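Local coordinates for protein beta-glucosidase (Saccharopolyspora erythraea D, PDB 5M6G) that probably hydrolyses terminal, non-reducing beta-D-glucosyl residues to release beta-D-glucose, as a two-domain member of glycosyl hydrolase family 3, at residues A[60-65]-A[82-87]; A[67-72]-A[338-343]. All blocks are in the same frame, centred on the assembly; numbering follows the deposited sequence.

Contact 1. Residues A[60-65]-A[82-87]; sequences LDDKLG and DHRIGS
The carbonyl oxygen Gly-65 O is held from two sources in the 82-87 loop: Gly-86 N donates a hydrogen bond to it at 2.9 Å, and Ile-85 CA sends it a CH...O contact at 3.4 Å. The N-H...O angle of 132° is bent, and the donor sits above the carbonyl plane. This joins the end of helix 60-66 to the loop that leads from helix 77-82 into strand 87-90 of the TIM-barrel domain. Helix 77-82 ends in a Schellman motif, in which Arg-84, the first residue to leave helical geometry, takes a positive phi before the loop goes on into strand 87-90. Gly-65 suits the closest approach of the two backbones: it has no side chain, so its CA can come within 3.3 Å of Arg-84 O in a CH...O contact.

Farther from that bond, two waters bridge the backbones. One molecule donates to Asp-61 O and His-83 O, and a second to Asp-62 O and Arg-84 O, so helix carbonyls and loop carbonyls, which cannot bond to each other, share donors. The side chains of Asp-62 and Arg-84 lie alongside each other with carboxylate and guanidinium nearly coplanar, 19° apart, yet their charges do not form a salt bridge. Asp-62 OD2 accepts from Ser-59 N, and Arg-84 NH1 donates to Ala-81 O. The arginine chain bends at chi2 (-64°), leaving NE beside the acid, where a third water bridges the gap: it donates to Asp-62 OD1 at 2.6 Å and accepts from Arg-84 NE at 3.2 Å.

Contact 2. Residues A[67-72]-A[338-343]; sequences MVQVER and MFMMSS
Strands 68-71 and 339-341 run parallel, their axes 18° apart, joined by four backbone hydrogen bonds: Phe-339 N to Met-67 O, Gln-69 N to Phe-339 O, Met-341 N to Gln-69 O and Glu-71 N to Met-341 O. The pairing brings together early and late strands of the family 3 TIM-barrel domain. Side chains alternate between the two faces of the sheet. Val-68, Val-70, Phe-339 and Met-341 face helix 345-357, where these apolar groups suit a buried interface with the helix. Met-341 CG stands between its backbone N and carbonyl carbon (chi1 62°), and the chain then crosses Val-68 at about a right angle, placing SD 4.0 Å from Val-68 CG1. At the strand start, Met-67 lies alongside Phe-339, and its methyl CE reaches ring atom CE1 at 4.0 Å. Met-67 O lies in the plane of that ring, at its edge, and Phe-348 meets the aromatic group from helix 345-357.

Gln-69 and Met-340 share the other face, side by side and pointing the same way. Met-340 belongs to the sorbitol pocket, so this face looks toward the ligand site. Unbranched methionine chains pack against the glutamine: Met-338 SD lies 3.8 Å from Gln-69 CB. At the C-terminal ends, a water donates to both Glu-71 OE1 and Ser-342 O; OE1 also forms a salt bridge with Lys-73 NZ, and OE2 is hydrogen-bonded to Ser-94 OG and Gly-91 N. The amide of Gln-69 is held on one side alone, NE2 donating to Ser-87 OG. Its buried OE1 has no hydrogen-bond partner in the model and rests against Met-340, 3.3 Å from both CG and CE.

From the N terminus, helix 60-66 is followed, after Met-67, by strand 68-71, so the first segments of the two contacts are neighbours in the chain. Contact 1 then closes a short loop, when the chain returns through helix 77-82 to enter strand 87-90. Contact 2 closes a far longer one, pairing strand 68-71 with strand 339-341 after 265 intervening residues. Because 60-65 lies before 67-72 while 82-87 lies between 67-72 and 338-343, the two loops cross. Strand 68-71 is thus flanked by strands 87-90 and 339-341, and the contacts touch directly: Ser-87 O accepts from Val-70 N, probably a hydrogen bond, and Ile-85 CG2 packs on Val-68 O.

Contact 1. Residues A[60-65]-A[82-87]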
loop_
_atom_site.group_PDB
_atom_site.type_symbol
_atom_site.label_atom_id
_atom_site.label_comp_id
_atom_site.label_asym_id
_atom_site.label_seq_id
_atom_site.Cartn_x
_atom_site.Cartn_y
_atom_site.Cartn_z
ATOM N N LEU A 60 -26.497 0.798 23.580
ATOM C CA LEU A 60 -26.425 1.283 22.207
ATOM C C LEU A 60 -25.237 2.222 22.028
ATOM O O LEU A 60 -24.503 2.127 21.037
ATOM C CB LEU A 60 -27.732 1.978 21.819
ATOM C CG LEU A 60 -27.701 2.619 20.425
ATOM C CD1 LEU A 60 -27.317 1.604 19.366
ATOM C CD2 LEU A 60 -29.051 3.249 20.105
ATOM N N ASP A 61 -25.006 3.112 22.998
ATOM C CA ASP A 61 -23.882 4.038 22.890
ATOM C C ASP A 61 -22.549 3.297 22.840
ATOM O O ASP A 61 -21.635 3.714 22.118
ATOM C CB ASP A 61 -23.895 5.041 24.045
ATOM C CG ASP A 61 -24.925 6.138 23.844
ATOM O OD1 ASP A 61 -25.723 6.033 22.894
ATOM O OD2 ASP A 61 -24.949 7.098 24.636
ATOM N N ASP A 62 -22.414 2.194 23.591
ATOM C CA ASP A 62 -21.194 1.392 23.477
ATOM C C ASP A 62 -21.035 0.867 22.056
ATOM O O ASP A 62 -19.929 0.878 21.493
ATOM C CB ASP A 62 -21.209 0.215 24.458
ATOM C CG ASP A 62 -21.222 0.653 25.931
ATOM O OD1 ASP A 62 -20.481 1.597 26.283
ATOM O OD2 ASP A 62 -21.961 0.032 26.733
ATOM N N LYS A 63 -22.137 0.397 21.463
ATOM C CA LYS A 63 -22.088 -0.181 20.125
ATOM C C LYS A 63 -21.783 0.876 19.071
ATOM O O LYS A 63 -21.059 0.607 18.104
ATOM C CB LYS A 63 -23.420 -0.882 19.816
ATOM C CG LYS A 63 -23.679 -2.134 20.644
ATOM C CD LYS A 63 -25.061 -2.723 20.340
ATOM C CE LYS A 63 -25.427 -3.820 21.339
ATOM N NZ LYS A 63 -26.854 -4.245 21.112
ATOM N N LEU A 64 -22.333 2.080 19.226
ATOM C CA LEU A 64 -22.026 3.143 18.276
ATOM C C LEU A 64 -20.551 3.504 18.340
ATOM O O LEU A 64 -19.893 3.662 17.302
ATOM C CB LEU A 64 -22.887 4.370 18.557
ATOM C CG LEU A 64 -24.395 4.095 18.488
ATOM C CD1 LEU A 64 -25.166 5.333 18.903
ATOM C CD2 LEU A 64 -24.818 3.630 17.077
ATOM N N GLY A 65 -20.010 3.604 19.556
ATOM C CA GLY A 65 -18.595 3.899 19.710
ATOM C C GLY A 65 -17.704 2.914 18.985
ATOM O O GLY A 65 -16.721 3.309 18.355
ATOM N N ASP A 82 -13.324 8.178 26.716
ATOM C CA ASP A 82 -14.555 8.855 27.129
ATOM C C ASP A 82 -15.712 8.570 26.176
ATOM O O ASP A 82 -16.864 8.489 26.613
ATOM C CB ASP A 82 -14.335 10.366 27.232
ATOM C CG ASP A 82 -13.492 10.763 28.434
ATOM O OD1 ASP A 82 -13.206 9.902 29.294
ATOM O OD2 ASP A 82 -13.122 11.950 28.523
ATOM N N HIS A 83 -15.438 8.419 24.878
ATOM C CA HIS A 83 -16.492 8.170 23.902
ATOM C C HIS A 83 -16.642 6.696 23.550
ATOM O O HIS A 83 -17.468 6.354 22.686
ATOM C CB HIS A 83 -16.243 9.002 22.635
ATOM C CG HIS A 83 -16.434 10.472 22.848
ATOM N ND1 HIS A 83 -15.390 11.327 23.132
ATOM C CD2 HIS A 83 -17.556 11.230 22.867
ATOM C CE1 HIS A 83 -15.857 12.551 23.298
ATOM N NE2 HIS A 83 -17.170 12.519 23.144
ATOM N N ARG A 84 -15.891 5.821 24.216
ATOM C CA ARG A 84 -15.977 4.379 23.997
ATOM C C ARG A 84 -15.690 4.047 22.535
ATOM O O ARG A 84 -16.330 3.184 21.935
ATOM C CB ARG A 84 -17.345 3.834 24.423
ATOM C CG ARG A 84 -17.856 4.389 25.755
ATOM C CD ARG A 84 -16.973 3.991 26.909
ATOM N NE ARG A 84 -17.628 4.257 28.196
ATOM C CZ ARG A 84 -17.181 5.103 29.120
ATOM N NH1 ARG A 84 -16.055 5.779 28.924
ATOM N NH2 ARG A 84 -17.857 5.261 30.252
ATOM N N ILE A 85 -14.723 4.756 21.955
ATOM C CA ILE A 85 -14.433 4.616 20.531
ATOM C C ILE A 85 -13.717 3.295 20.277
ATOM O O ILE A 85 -12.898 2.838 21.084
ATOM C CB ILE A 85 -13.631 5.843 20.061
ATOM C CG1 ILE A 85 -14.602 7.003 19.802
ATOM C CG2 ILE A 85 -12.763 5.539 18.828
ATOM C CD1 ILE A 85 -13.969 8.360 19.842
ATOM N N GLY A 86 -14.048 2.648 19.156
ATOM C CA GLY A 86 -13.550 1.306 18.922
ATOM C C GLY A 86 -12.156 1.247 18.332
ATOM O O GLY A 86 -11.438 0.263 18.534
ATOM N N SER A 87 -11.738 2.285 17.620
ATOM C CA SER A 87 -10.483 2.185 16.902
ATOM C C SER A 87 -9.864 3.558 16.741
ATOM O O SER A 87 -10.565 4.573 16.730
ATOM C CB SER A 87 -10.696 1.541 15.526
ATOM O OG SER A 87 -9.462 1.394 14.845
HETATM O O HOH W 1 -20.083 6.014 22.747
HETATM O O HOH W 2 -17.549 0.933 22.817
HETATM O O HOH W 3 -19.640 1.824 28.776
#

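Contact 2. Residues A[67-72]-A[338-343]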
loop_
_atom_site.group_PDB
_atom_site.type_symbol
_atom_site.label_atom_id
_atom_site.label_comp_id
_atom_site.label_asym_id
_atom_site.label_seq_id
_atom_site.Cartn_x
_atom_site.Cartn_y
_atom_site.Cartn_z
ATOM N N MET A 67 -18.071 1.481 16.304
ATOM C CA MET A 67 -18.088 1.658 14.858
ATOM C C MET A 67 -17.230 2.830 14.393
ATOM O O MET A 67 -17.142 3.074 13.186
ATOM C CB MET A 67 -19.533 1.823 14.386
ATOM C CG MET A 67 -20.345 0.551 14.588
ATOM S SD MET A 67 -22.110 0.747 14.264
ATOM C CE MET A 67 -22.065 1.093 12.503
ATOM N N VAL A 68 -16.581 3.535 15.314
ATOM C CA VAL A 68 -15.786 4.720 15.005
ATOM C C VAL A 68 -14.305 4.345 14.966
ATOM O O VAL A 68 -13.795 3.678 15.878
ATOM C CB VAL A 68 -16.042 5.829 16.040
ATOM C CG1 VAL A 68 -15.070 6.989 15.824
ATOM C CG2 VAL A 68 -17.508 6.307 15.977
ATOM N N GLN A 69 -13.614 4.764 13.905
ATOM C CA GLN A 69 -12.153 4.771 13.874
ATOM C C GLN A 69 -11.723 6.211 13.640
ATOM O O GLN A 69 -11.978 6.771 12.566
ATOM C CB GLN A 69 -11.595 3.843 12.796
ATOM C CG GLN A 69 -10.059 3.808 12.767
ATOM C CD GLN A 69 -9.549 2.986 11.612
ATOM O OE1 GLN A 69 -9.678 3.384 10.464
ATOM N NE2 GLN A 69 -9.010 1.811 11.908
ATOM N N VAL A 70 -11.092 6.815 14.648
ATOM C CA VAL A 70 -10.754 8.232 14.616
ATOM C C VAL A 70 -9.249 8.392 14.460
ATOM O O VAL A 70 -8.463 7.618 15.027
ATOM C CB VAL A 70 -11.285 8.976 15.867
ATOM C CG1 VAL A 70 -10.597 8.519 17.178
ATOM C CG2 VAL A 70 -11.167 10.476 15.675
ATOM N N GLU A 71 -8.851 9.394 13.678
ATOM C CA GLU A 71 -7.438 9.672 13.467
ATOM C C GLU A 71 -6.845 10.291 14.731
ATOM O O GLU A 71 -7.467 11.141 15.372
ATOM C CB GLU A 71 -7.268 10.603 12.264
ATOM C CG GLU A 71 -5.983 10.403 11.467
ATOM C CD GLU A 71 -4.761 10.989 12.152
ATOM O OE1 GLU A 71 -4.883 12.064 12.772
ATOM O OE2 GLU A 71 -3.680 10.371 12.064
ATOM N N ARG A 72 -5.632 9.858 15.082
ATOM C CA ARG A 72 -5.083 10.145 16.408
ATOM C C ARG A 72 -4.979 11.642 16.695
ATOM O O ARG A 72 -5.077 12.049 17.855
ATOM C CB ARG A 72 -3.710 9.493 16.555
ATOM C CG ARG A 72 -2.757 9.900 15.427
ATOM C CD ARG A 72 -1.308 9.498 15.714
ATOM N NE ARG A 72 -0.690 10.309 16.761
ATOM C CZ ARG A 72 -0.089 11.474 16.537
ATOM N NH1 ARG A 72 -0.041 11.961 15.309
ATOM N NH2 ARG A 72 0.462 12.149 17.540
ATOM N N MET A 338 -17.311 -0.100 10.114
ATOM C CA MET A 338 -16.497 0.839 10.870
ATOM C C MET A 338 -16.191 2.038 9.988
ATOM O O MET A 338 -15.947 1.890 8.787
ATOM C CB MET A 338 -15.196 0.189 11.352
ATOM C CG MET A 338 -14.264 1.145 12.086
ATOM S SD MET A 338 -12.893 0.293 12.879
ATOM C CE MET A 338 -13.692 -0.317 14.371
ATOM N N PHE A 339 -16.201 3.227 10.578
ATOM C CA PHE A 339 -16.118 4.455 9.803
ATOM C C PHE A 339 -14.864 5.224 10.171
ATOM O O PHE A 339 -14.681 5.632 11.325
ATOM C CB PHE A 339 -17.396 5.268 9.981
ATOM C CG PHE A 339 -18.568 4.577 9.371
ATOM C CD1 PHE A 339 -19.212 3.557 10.055
ATOM C CD2 PHE A 339 -18.937 4.849 8.064
ATOM C CE1 PHE A 339 -20.253 2.867 9.459
ATOM C CE2 PHE A 339 -19.972 4.177 7.473
ATOM C CZ PHE A 339 -20.627 3.186 8.162
ATOM N N MET A 340 -13.992 5.381 9.180
ATOM C CA MET A 340 -12.692 6.013 9.349
ATOM C C MET A 340 -12.861 7.512 9.156
ATOM O O MET A 340 -13.307 7.952 8.090
ATOM C CB MET A 340 -11.700 5.441 8.335
ATOM C CG MET A 340 -10.280 5.977 8.466
ATOM S SD MET A 340 -9.288 5.472 7.036
ATOM C CE MET A 340 -9.350 3.697 7.183
ATOM N N MET A 341 -12.522 8.295 10.179
ATOM C CA MET A 341 -12.781 9.727 10.134
ATOM C C MET A 341 -11.604 10.498 10.720
ATOM O O MET A 341 -10.923 10.026 11.637
ATOM C CB MET A 341 -14.083 10.069 10.875
ATOM C CG MET A 341 -14.071 9.725 12.366
ATOM S SD MET A 341 -15.767 9.816 13.017
ATOM C CE MET A 341 -16.504 8.342 12.285
ATOM N N SER A 342 -11.382 11.702 10.175
ATOM C CA SER A 342 -10.283 12.563 10.606
ATOM C C SER A 342 -10.603 13.319 11.884
ATOM O O SER A 342 -9.681 13.818 12.540
ATOM C CB SER A 342 -9.931 13.574 9.510
ATOM O OG SER A 342 -11.030 14.421 9.204
ATOM N N SER A 343 -11.886 13.426 12.227
ATOM C CA SER A 343 -12.373 14.156 13.387
ATOM C C SER A 343 -13.882 13.983 13.429
ATOM O O SER A 343 -14.438 13.224 12.625
ATOM C CB SER A 343 -12.014 15.637 13.304
ATOM O OG SER A 343 -12.637 16.221 12.164
HETATM O O HOH W 4 -6.892 14.348 12.230
#